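Local coordinates for protein alternansucrase (Leuconostoc mesenteroides, PDB 6HVG) that is a large multidomain member of glycosyl hydrolase family 70, combining a (beta/alpha)8 barrel with repeats of the choline-binding, cell-wall-binding type, at residues A[513-518]-A[1260-1265]; A[788-793]-A[829-834]; A[886-891]-A[902-907]. All blocks are in the same frame, centred on the assembly; numbering follows the deposited sequence.

Interaction 1. Residues A[513-518]-A[1260-1265]; sequences ANWNKQ and YVLKDW
Trp515 reaches with its indole to the backbone of Tyr1260 and to the methyl CD2 of Leu1262, joining two loop segments whose nearest ends are 742 residues apart in the sequence. Such a junction fits the family 70 fold, in which the chain runs out through its domains and back again, so that a domain is assembled from pieces far apart in sequence. CG of Trp515 stands anti to its carbonyl carbon (chi1 -59°), which carries the ring out to the 1260-1265 loop. At the five-membered end of the indole, Trp515 CD1 lies 3.6 Å from Tyr1260 CA and 4.3 Å from Tyr1260 CB. At the six-membered end, Trp515 CZ2 meets Leu1262 CD2 at 4.2 Å. A tryptophan suits the place because one flat side chain spans both partners, while its NE1 still makes a weak hydrogen bond to Tyr1259 O.

Beside it the side chains of Asn514 and Trp1265 reach out to meet each other. Asn514 ND2 comes to 3.9 Å from Trp1265 CH2, the amide and indole planes turned 45° apart; no hydrogen bond forms here, and Trp1265 NE1 is bound instead to Asp446. Tyr1260 likewise spends its polar end elsewhere, its OH bonded to Asp413, and offers this contact its backbone N and CA and the CB at the root of the side chain. The backbones themselves are tied one residue earlier, by a hydrogen bond between Asn514 and Tyr1259.

Just past the tryptophan, Asn516 closes an Asx turn: Asn516 OD1 accepts from the backbone N two residues on, Gln518 N, at 3.1 Å, with an N-H...O angle of 151°.

Interaction 2. Residues A[788-793]-A[829-834]; sequences FYYKDQ and MYLEGG
Tyr790 receives Leu831 over one face of its ring: the methyl CD1 of Leu831 sits 3.9 Å from the ring centroid and only 2° off the normal, a CH-pi contact almost exactly over the centre. The second methyl is placed differently, Leu831 CD2 touching Tyr790 CD1 at 3.8 Å and Gln793 OE1 at 3.7 Å. Leu831 CB adds to the cover beside Tyr790 CE1, so the branched leucine is spread across the ring. Gly833 N, near the ring plane, gives Tyr790 OH a weak, bent hydrogen bond, 3.0 Å; with no side chain at Gly833, the phenol oxygen can come close to the main chain.

With CG anti to the backbone N (chi1 179°) the ring of Tyr789 extends away from the helix, so its hydroxyl reaches Glu832. Tyr789 OH donates to Glu832 OE1 at 2.7 Å, on the syn side of the carboxylate and 24° out of plane; tyrosine supplies a donor at the end of a long rigid ring, glutamate two acceptors. A water accepts from Glu832 N and, weakly, from Gln793 NE2, and donates to Glu832 OE1 at 2.7 Å, bridging the segments.

Helix 779-793 lies in the connection between strands 745-747 and 821-825, neighbours in the parallel sheet of the (beta/alpha)8 barrel; the 829-834 segment runs on from the end of the short helix 826-829, which follows strand 821-825. In the second shell Asn803 OD1 holds Gln793 NE2, while Glu832 OE2 takes a salt bridge from Arg750 and a hydrogen bond with Tyr825 OH.

Interaction 3. Residues A[886-891]-A[902-907]; sequences FGKGIM and SQDYKN
Ile890 and Tyr905 make the apolar part of this contact. The methyl CD1 of Ile890 lies over one face of the Tyr905 ring, 3.9 Å from the centroid and 20° off the normal, a CH-pi contact displaced toward the rim. Ile890 CG1, of the same branch, packs on Tyr905 CB at 3.6 Å, so the isoleucine covers the root of the side chain as well as its ring. Tyr905 CG sits between its backbone N and carbonyl carbon (chi1 75°), the position that brings one ring face against Ile890 CD1. Tyr905 OH makes a weak hydrogen bond with Thr897.

Both segments belong to the long loop of a beta hairpin, between strands 881-885 and 910-915 of a large beta sheet, and the contact draws the two limbs of that loop together.

Main-chain approach is close and without hydrogen bonds: the CA atoms of Gly887 and Tyr905 are 4.1 Å apart, and Gly887, at a positive phi readily taken by glycine, brings no side chain between them. Lys888 N lies near Tyr905 CB.

Of charged groups, Lys888 NZ and Asp904 OD2 stand 4.9 Å apart, too far for a salt bridge and probably only a loose attraction; the ammonium itself is hydrogen-bonded to Arg1019 O.

In the fold
Along the chain the order is 513-518, then interaction 2, then interaction 3, and last 1260-1265, so that interaction 1 brackets the other two. All lie within the family 70 range, yet none touches another. The centres of interactions 1 and 2 are 47 Å apart, on opposite sides of the chain's centre; interactions 2 and 3 are 40 Å apart and interactions 1 and 3 are 74 Å apart. Interaction 2 belongs to the barrel with its parallel sheet, interaction 3 to loops of a large antiparallel sheet, and interaction 1 joins loops beyond helix 499-511 and strand 1248-1252. Each therefore fastens a different region, the first across the long return of the chain.

Interaction 1. Residues A[513-518]-A[1260-1265]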
loop_
_atom_site.group_PDB
_atom_site.type_symbol
_atom_site.label_atom_id
_atom_site.label_comp_id
_atom_site.label_asym_id
_atom_site.label_seq_id
_atom_site.Cartn_x
_atom_site.Cartn_y
_atom_site.Cartn_z
ATOM N N ALA A 513 10.751 -18.585 13.770
ATOM C CA ALA A 513 10.530 -18.132 12.398
ATOM C C ALA A 513 9.438 -18.926 11.674
ATOM O O ALA A 513 8.638 -18.349 10.939
ATOM C CB ALA A 513 11.834 -18.165 11.604
ATOM N N ASN A 514 9.433 -20.244 11.843
ATOM C CA ASN A 514 8.420 -21.079 11.204
ATOM C C ASN A 514 7.009 -20.802 11.712
ATOM O O ASN A 514 6.045 -21.189 11.081
ATOM C CB ASN A 514 8.763 -22.548 11.404
ATOM C CG ASN A 514 9.726 -23.074 10.373
ATOM O OD1 ASN A 514 9.932 -22.480 9.342
ATOM N ND2 ASN A 514 10.295 -24.224 10.643
ATOM N N TRP A 515 6.904 -20.162 12.874
ATOM C CA TRP A 515 5.627 -19.849 13.491
ATOM C C TRP A 515 5.321 -18.354 13.562
ATOM O O TRP A 515 4.510 -17.902 14.402
ATOM C CB TRP A 515 5.590 -20.472 14.894
ATOM C CG TRP A 515 5.763 -21.966 14.871
ATOM C CD1 TRP A 515 5.456 -22.813 13.837
ATOM C CD2 TRP A 515 6.281 -22.790 15.913
ATOM N NE1 TRP A 515 5.746 -24.098 14.178
ATOM C CE2 TRP A 515 6.239 -24.116 15.453
ATOM C CE3 TRP A 515 6.767 -22.538 17.196
ATOM C CZ2 TRP A 515 6.665 -25.176 16.214
ATOM C CZ3 TRP A 515 7.189 -23.621 17.969
ATOM C CH2 TRP A 515 7.137 -24.912 17.464
ATOM N N ASN A 516 5.962 -17.578 12.686
ATOM C CA ASN A 516 5.663 -16.151 12.591
ATOM C C ASN A 516 5.822 -15.623 11.158
ATOM O O ASN A 516 6.025 -16.402 10.225
ATOM C CB ASN A 516 6.424 -15.366 13.679
ATOM C CG ASN A 516 7.914 -15.364 13.485
ATOM O OD1 ASN A 516 8.429 -15.490 12.371
ATOM N ND2 ASN A 516 8.635 -15.182 14.579
ATOM N N LYS A 517 5.721 -14.318 10.973
ATOM C CA LYS A 517 5.715 -13.721 9.636
ATOM C C LYS A 517 7.040 -13.771 8.878
ATOM O O LYS A 517 7.082 -13.503 7.669
ATOM C CB LYS A 517 5.271 -12.249 9.714
ATOM C CG LYS A 517 6.370 -11.269 10.129
ATOM C CD LYS A 517 5.833 -9.853 10.272
ATOM C CE LYS A 517 6.932 -8.881 10.666
ATOM N NZ LYS A 517 6.360 -7.672 11.330
ATOM N N GLN A 518 8.124 -14.092 9.573
ATOM C CA GLN A 518 9.441 -14.204 8.942
ATOM C C GLN A 518 9.459 -15.247 7.824
ATOM O O GLN A 518 10.171 -15.103 6.828
ATOM C CB GLN A 518 10.488 -14.527 9.988
ATOM C CG GLN A 518 10.662 -13.423 11.015
ATOM C CD GLN A 518 11.782 -13.683 11.993
ATOM O OE1 GLN A 518 12.421 -14.745 11.988
ATOM N NE2 GLN A 518 12.003 -12.715 12.870
ATOM N N TYR A 1260 3.102 -23.468 11.056
ATOM C CA TYR A 1260 2.311 -23.434 12.284
ATOM C C TYR A 1260 1.420 -24.680 12.339
ATOM O O TYR A 1260 1.083 -25.144 13.421
ATOM C CB TYR A 1260 1.469 -22.158 12.297
ATOM C CG TYR A 1260 0.584 -21.943 13.499
ATOM C CD1 TYR A 1260 1.129 -21.694 14.738
ATOM C CD2 TYR A 1260 -0.798 -21.947 13.382
ATOM C CE1 TYR A 1260 0.326 -21.477 15.825
ATOM C CE2 TYR A 1260 -1.614 -21.738 14.472
ATOM C CZ TYR A 1260 -1.052 -21.508 15.687
ATOM O OH TYR A 1260 -1.866 -21.302 16.784
ATOM N N VAL A 1261 1.041 -25.194 11.168
ATOM C CA VAL A 1261 0.384 -26.491 11.056
ATOM C C VAL A 1261 1.483 -27.548 11.057
ATOM O O VAL A 1261 2.345 -27.544 10.184
ATOM C CB VAL A 1261 -0.423 -26.628 9.758
ATOM C CG1 VAL A 1261 -1.103 -27.997 9.687
ATOM C CG2 VAL A 1261 -1.470 -25.525 9.637
ATOM N N LEU A 1262 1.452 -28.447 12.039
ATOM C CA LEU A 1262 2.602 -29.296 12.346
ATOM C C LEU A 1262 2.781 -30.473 11.412
ATOM O O LEU A 1262 1.825 -31.107 10.986
ATOM C CB LEU A 1262 2.517 -29.795 13.776
ATOM C CG LEU A 1262 2.559 -28.681 14.817
ATOM C CD1 LEU A 1262 2.265 -29.199 16.214
ATOM C CD2 LEU A 1262 3.911 -28.011 14.773
ATOM N N LYS A 1263 4.051 -30.754 11.138
ATOM C CA LYS A 1263 4.478 -31.606 10.047
ATOM C C LYS A 1263 5.709 -32.388 10.471
ATOM O O LYS A 1263 6.479 -31.924 11.305
ATOM C CB LYS A 1263 4.793 -30.684 8.876
ATOM C CG LYS A 1263 5.157 -31.292 7.532
ATOM C CD LYS A 1263 6.065 -30.324 6.784
ATOM C CE LYS A 1263 6.215 -30.567 5.296
ATOM N NZ LYS A 1263 7.316 -29.712 4.764
ATOM N N ASP A 1264 5.860 -33.590 9.928
ATOM C CA ASP A 1264 7.042 -34.398 10.131
ATOM C C ASP A 1264 7.995 -34.145 8.977
ATOM O O ASP A 1264 7.593 -34.280 7.818
ATOM C CB ASP A 1264 6.658 -35.865 10.153
ATOM C CG ASP A 1264 7.855 -36.771 10.053
ATOM O OD1 ASP A 1264 8.748 -36.674 10.919
ATOM O OD2 ASP A 1264 7.921 -37.561 9.098
ATOM N N TRP A 1265 9.243 -33.767 9.276
ATOM C CA TRP A 1265 10.152 -33.355 8.211
ATOM C C TRP A 1265 10.523 -34.508 7.334
ATOM O O TRP A 1265 10.807 -34.329 6.148
ATOM C CB TRP A 1265 11.422 -32.702 8.745
ATOM C CG TRP A 1265 11.187 -31.488 9.589
ATOM C CD1 TRP A 1265 11.583 -31.308 10.875
ATOM C CD2 TRP A 1265 10.518 -30.300 9.213
ATOM N NE1 TRP A 1265 11.198 -30.081 11.335
ATOM C CE2 TRP A 1265 10.529 -29.440 10.335
ATOM C CE3 TRP A 1265 9.925 -29.860 8.038
ATOM C CZ2 TRP A 1265 9.961 -28.167 10.317
ATOM C CZ3 TRP A 1265 9.353 -28.580 8.020
ATOM C CH2 TRP A 1265 9.382 -27.753 9.160
#

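Interaction 2. Residues A[788-793]-A[829-834]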
loop_
_atom_site.group_PDB
_atom_site.type_symbol
_atom_site.label_atom_id
_atom_site.label_comp_id
_atom_site.label_asym_id
_atom_site.label_seq_id
_atom_site.Cartn_x
_atom_site.Cartn_y
_atom_site.Cartn_z
ATOM N N PHE A 788 -4.109 20.003 12.835
ATOM C CA PHE A 788 -3.026 20.518 11.973
ATOM C C PHE A 788 -3.466 20.581 10.513
ATOM O O PHE A 788 -3.143 21.532 9.785
ATOM C CB PHE A 788 -1.737 19.667 12.107
ATOM C CG PHE A 788 -1.145 19.663 13.503
ATOM C CD1 PHE A 788 -0.701 20.848 14.092
ATOM C CD2 PHE A 788 -1.050 18.479 14.235
ATOM C CE1 PHE A 788 -0.191 20.850 15.380
ATOM C CE2 PHE A 788 -0.533 18.481 15.516
ATOM C CZ PHE A 788 -0.111 19.668 16.092
ATOM N N TYR A 789 -4.196 19.542 10.107
ATOM C CA TYR A 789 -4.751 19.425 8.762
ATOM C C TYR A 789 -5.698 20.587 8.456
ATOM O O TYR A 789 -5.618 21.185 7.378
ATOM C CB TYR A 789 -5.475 18.084 8.640
ATOM C CG TYR A 789 -6.136 17.784 7.317
ATOM C CD1 TYR A 789 -5.400 17.355 6.231
ATOM C CD2 TYR A 789 -7.507 17.892 7.171
ATOM C CE1 TYR A 789 -6.011 17.053 5.024
ATOM C CE2 TYR A 789 -8.129 17.606 5.967
ATOM C CZ TYR A 789 -7.376 17.175 4.897
ATOM O OH TYR A 789 -7.979 16.849 3.704
ATOM N N TYR A 790 -6.574 20.909 9.409
ATOM C CA TYR A 790 -7.456 22.076 9.272
ATOM C C TYR A 790 -6.642 23.383 9.181
ATOM O O TYR A 790 -6.917 24.223 8.350
ATOM C CB TYR A 790 -8.451 22.194 10.437
ATOM C CG TYR A 790 -9.378 21.012 10.692
ATOM C CD1 TYR A 790 -9.802 20.162 9.666
ATOM C CD2 TYR A 790 -9.853 20.766 11.976
ATOM C CE1 TYR A 790 -10.651 19.093 9.921
ATOM C CE2 TYR A 790 -10.703 19.700 12.248
ATOM C CZ TYR A 790 -11.100 18.868 11.223
ATOM O OH TYR A 790 -11.950 17.842 11.538
ATOM N N LYS A 791 -5.648 23.547 10.049
ATOM C CA LYS A 791 -4.801 24.756 10.072
ATOM C C LYS A 791 -4.111 24.975 8.728
ATOM O O LYS A 791 -4.008 26.093 8.243
ATOM C CB LYS A 791 -3.756 24.642 11.197
ATOM C CG LYS A 791 -2.685 25.727 11.252
ATOM C CD LYS A 791 -3.148 26.959 12.003
ATOM C CE LYS A 791 -2.090 28.066 11.885
ATOM N NZ LYS A 791 -1.968 28.695 10.528
ATOM N N ASP A 792 -3.636 23.888 8.143
ATOM C CA ASP A 792 -2.988 23.903 6.830
ATOM C C ASP A 792 -3.964 24.224 5.710
ATOM O O ASP A 792 -3.658 24.987 4.808
ATOM C CB ASP A 792 -2.348 22.539 6.580
ATOM C CG ASP A 792 -1.841 22.377 5.164
ATOM O OD1 ASP A 792 -2.453 21.599 4.378
ATOM O OD2 ASP A 792 -0.811 23.019 4.858
ATOM N N GLN A 793 -5.151 23.630 5.777
ATOM C CA GLN A 793 -6.202 23.835 4.782
ATOM C C GLN A 793 -6.646 25.308 4.704
ATOM O O GLN A 793 -6.809 25.851 3.612
ATOM C CB GLN A 793 -7.412 22.982 5.149
ATOM C CG GLN A 793 -8.616 23.106 4.225
ATOM C CD GLN A 793 -9.736 22.158 4.619
ATOM O OE1 GLN A 793 -10.869 22.569 4.794
ATOM N NE2 GLN A 793 -9.412 20.883 4.773
ATOM N N MET A 829 -17.007 20.440 1.562
ATOM C CA MET A 829 -18.111 21.261 2.058
ATOM C C MET A 829 -18.070 21.420 3.583
ATOM O O MET A 829 -18.346 22.499 4.105
ATOM C CB MET A 829 -19.446 20.642 1.651
ATOM C CG MET A 829 -19.664 20.564 0.148
ATOM S SD MET A 829 -19.902 22.194 -0.574
ATOM C CE MET A 829 -21.601 22.500 -0.090
ATOM N N TYR A 830 -17.748 20.339 4.286
ATOM C CA TYR A 830 -17.615 20.344 5.730
ATOM C C TYR A 830 -16.267 19.743 6.081
ATOM O O TYR A 830 -15.621 19.121 5.233
ATOM C CB TYR A 830 -18.780 19.587 6.368
ATOM C CG TYR A 830 -20.095 20.243 6.028
ATOM C CD1 TYR A 830 -20.803 19.875 4.883
ATOM C CD2 TYR A 830 -20.608 21.289 6.811
ATOM C CE1 TYR A 830 -21.995 20.498 4.548
ATOM C CE2 TYR A 830 -21.798 21.930 6.473
ATOM C CZ TYR A 830 -22.487 21.529 5.347
ATOM O OH TYR A 830 -23.661 22.138 4.997
ATOM N N LEU A 831 -15.810 19.950 7.315
ATOM C CA LEU A 831 -14.501 19.452 7.714
ATOM C C LEU A 831 -14.518 17.938 7.874
ATOM O O LEU A 831 -15.472 17.371 8.433
ATOM C CB LEU A 831 -14.059 20.106 9.015
ATOM C CG LEU A 831 -13.765 21.609 8.945
ATOM C CD1 LEU A 831 -13.411 22.118 10.335
ATOM C CD2 LEU A 831 -12.660 21.946 7.943
ATOM N N GLU A 832 -13.447 17.297 7.408
ATOM C CA GLU A 832 -13.392 15.831 7.279
ATOM C C GLU A 832 -13.335 15.043 8.570
ATOM O O GLU A 832 -13.630 13.852 8.555
ATOM C CB GLU A 832 -12.217 15.418 6.402
ATOM C CG GLU A 832 -12.559 15.459 4.925
ATOM C CD GLU A 832 -11.349 15.645 4.047
ATOM O OE1 GLU A 832 -10.661 16.664 4.174
ATOM O OE2 GLU A 832 -11.085 14.773 3.218
ATOM N N GLY A 833 -12.970 15.690 9.676
ATOM C CA GLY A 833 -12.924 15.045 10.983
ATOM C C GLY A 833 -14.002 15.533 11.937
ATOM O O GLY A 833 -14.822 16.380 11.601
ATOM N N GLY A 834 -13.985 14.987 13.148
ATOM C CA GLY A 834 -14.925 15.369 14.164
ATOM C C GLY A 834 -16.307 14.914 13.773
ATOM O O GLY A 834 -16.481 13.883 13.133
HETATM O O HOH W 1 -11.959 18.718 5.407
#

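Interaction 3. Residues A[886-891]-A[902-907]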
loop_
_atom_site.group_PDB
_atom_site.type_symbol
_atom_site.label_atom_id
_atom_site.label_comp_id
_atom_site.label_asym_id
_atom_site.label_seq_id
_atom_site.Cartn_x
_atom_site.Cartn_y
_atom_site.Cartn_z
ATOM N N PHE A 886 -24.209 28.067 -23.084
ATOM C CA PHE A 886 -25.070 29.021 -23.793
ATOM C C PHE A 886 -26.536 29.223 -23.335
ATOM O O PHE A 886 -27.063 30.316 -23.505
ATOM C CB PHE A 886 -25.081 28.669 -25.274
ATOM C CG PHE A 886 -23.725 28.622 -25.894
ATOM C CD1 PHE A 886 -22.944 29.765 -25.981
ATOM C CD2 PHE A 886 -23.219 27.428 -26.378
ATOM C CE1 PHE A 886 -21.682 29.726 -26.556
ATOM C CE2 PHE A 886 -21.959 27.380 -26.958
ATOM C CZ PHE A 886 -21.185 28.539 -27.049
ATOM N N GLY A 887 -27.212 28.196 -22.817
ATOM C CA GLY A 887 -28.635 28.277 -22.474
ATOM C C GLY A 887 -29.341 27.049 -22.977
ATOM O O GLY A 887 -28.695 26.221 -23.560
ATOM N N LYS A 888 -30.651 26.921 -22.798
ATOM C CA LYS A 888 -31.305 25.623 -22.951
ATOM C C LYS A 888 -31.234 24.975 -24.321
ATOM O O LYS A 888 -30.813 23.801 -24.437
ATOM C CB LYS A 888 -32.747 25.620 -22.499
ATOM C CG LYS A 888 -33.171 24.236 -22.038
ATOM C CD LYS A 888 -34.651 24.162 -21.702
ATOM C CE LYS A 888 -34.992 23.016 -20.746
ATOM N NZ LYS A 888 -34.669 23.323 -19.316
ATOM N N GLY A 889 -31.620 25.672 -25.362
ATOM C CA GLY A 889 -31.546 25.028 -26.685
ATOM C C GLY A 889 -30.408 25.533 -27.552
ATOM O O GLY A 889 -30.393 25.301 -28.758
ATOM N N ILE A 890 -29.470 26.271 -26.958
ATOM C CA ILE A 890 -28.368 26.898 -27.700
ATOM C C ILE A 890 -27.130 26.023 -27.622
ATOM O O ILE A 890 -26.563 25.834 -26.561
ATOM C CB ILE A 890 -28.013 28.293 -27.148
ATOM C CG1 ILE A 890 -29.265 29.179 -26.970
ATOM C CG2 ILE A 890 -27.034 29.007 -28.062
ATOM C CD1 ILE A 890 -30.064 29.422 -28.240
ATOM N N MET A 891 -26.704 25.507 -28.762
ATOM C CA MET A 891 -25.661 24.504 -28.813
ATOM C C MET A 891 -24.314 24.997 -29.314
ATOM O O MET A 891 -23.328 24.305 -29.127
ATOM C CB MET A 891 -26.139 23.323 -29.671
ATOM C CG MET A 891 -27.536 22.829 -29.296
ATOM S SD MET A 891 -27.653 22.508 -27.521
ATOM C CE MET A 891 -29.140 21.500 -27.483
ATOM N N SER A 902 -38.364 28.598 -27.991
ATOM C CA SER A 902 -38.466 28.798 -26.553
ATOM C C SER A 902 -37.498 29.915 -26.177
ATOM O O SER A 902 -36.446 30.048 -26.790
ATOM C CB SER A 902 -38.150 27.499 -25.800
ATOM O OG SER A 902 -36.783 27.162 -25.903
ATOM N N GLN A 903 -37.868 30.735 -25.196
ATOM C CA GLN A 903 -37.042 31.876 -24.806
ATOM C C GLN A 903 -36.217 31.630 -23.551
ATOM O O GLN A 903 -35.438 32.495 -23.162
ATOM C CB GLN A 903 -37.901 33.137 -24.657
ATOM C CG GLN A 903 -38.421 33.633 -26.001
ATOM C CD GLN A 903 -37.312 34.053 -26.956
ATOM O OE1 GLN A 903 -37.245 33.571 -28.088
ATOM N NE2 GLN A 903 -36.439 34.957 -26.507
ATOM N N ASP A 904 -36.342 30.437 -22.960
ATOM C CA ASP A 904 -35.652 30.094 -21.711
ATOM C C ASP A 904 -34.167 30.420 -21.755
ATOM O O ASP A 904 -33.598 30.832 -20.757
ATOM C CB ASP A 904 -35.821 28.607 -21.377
ATOM C CG ASP A 904 -37.269 28.221 -21.062
ATOM O OD1 ASP A 904 -38.197 28.922 -21.509
ATOM O OD2 ASP A 904 -37.480 27.193 -20.378
ATOM N N TYR A 905 -33.549 30.231 -22.915
ATOM C CA TYR A 905 -32.110 30.449 -23.086
ATOM C C TYR A 905 -31.575 31.832 -22.732
ATOM O O TYR A 905 -30.420 31.948 -22.298
ATOM C CB TYR A 905 -31.685 30.123 -24.526
ATOM C CG TYR A 905 -32.062 31.151 -25.577
ATOM C CD1 TYR A 905 -33.280 31.073 -26.247
ATOM C CD2 TYR A 905 -31.202 32.175 -25.914
ATOM C CE1 TYR A 905 -33.635 31.987 -27.222
ATOM C CE2 TYR A 905 -31.545 33.102 -26.894
ATOM C CZ TYR A 905 -32.765 33.005 -27.546
ATOM O OH TYR A 905 -33.122 33.910 -28.525
ATOM N N LYS A 906 -32.375 32.875 -22.947
ATOM C CA LYS A 906 -31.868 34.248 -22.863
ATOM C C LYS A 906 -31.278 34.601 -21.494
ATOM O O LYS A 906 -30.256 35.293 -21.423
ATOM C CB LYS A 906 -32.934 35.281 -23.289
ATOM C CG LYS A 906 -32.713 35.871 -24.687
ATOM C CD LYS A 906 -31.665 36.991 -24.664
ATOM C CE LYS A 906 -31.594 37.840 -25.932
ATOM N NZ LYS A 906 -30.903 37.179 -27.073
ATOM N N ASN A 907 -31.900 34.120 -20.418
ATOM C CA ASN A 907 -31.401 34.392 -19.073
ATOM C C ASN A 907 -30.601 33.255 -18.458
ATOM O O ASN A 907 -30.322 33.263 -17.260
ATOM C CB ASN A 907 -32.567 34.817 -18.191
ATOM C CG ASN A 907 -33.256 36.062 -18.726
ATOM O OD1 ASN A 907 -34.414 36.004 -19.144
ATOM N ND2 ASN A 907 -32.533 37.180 -18.766
#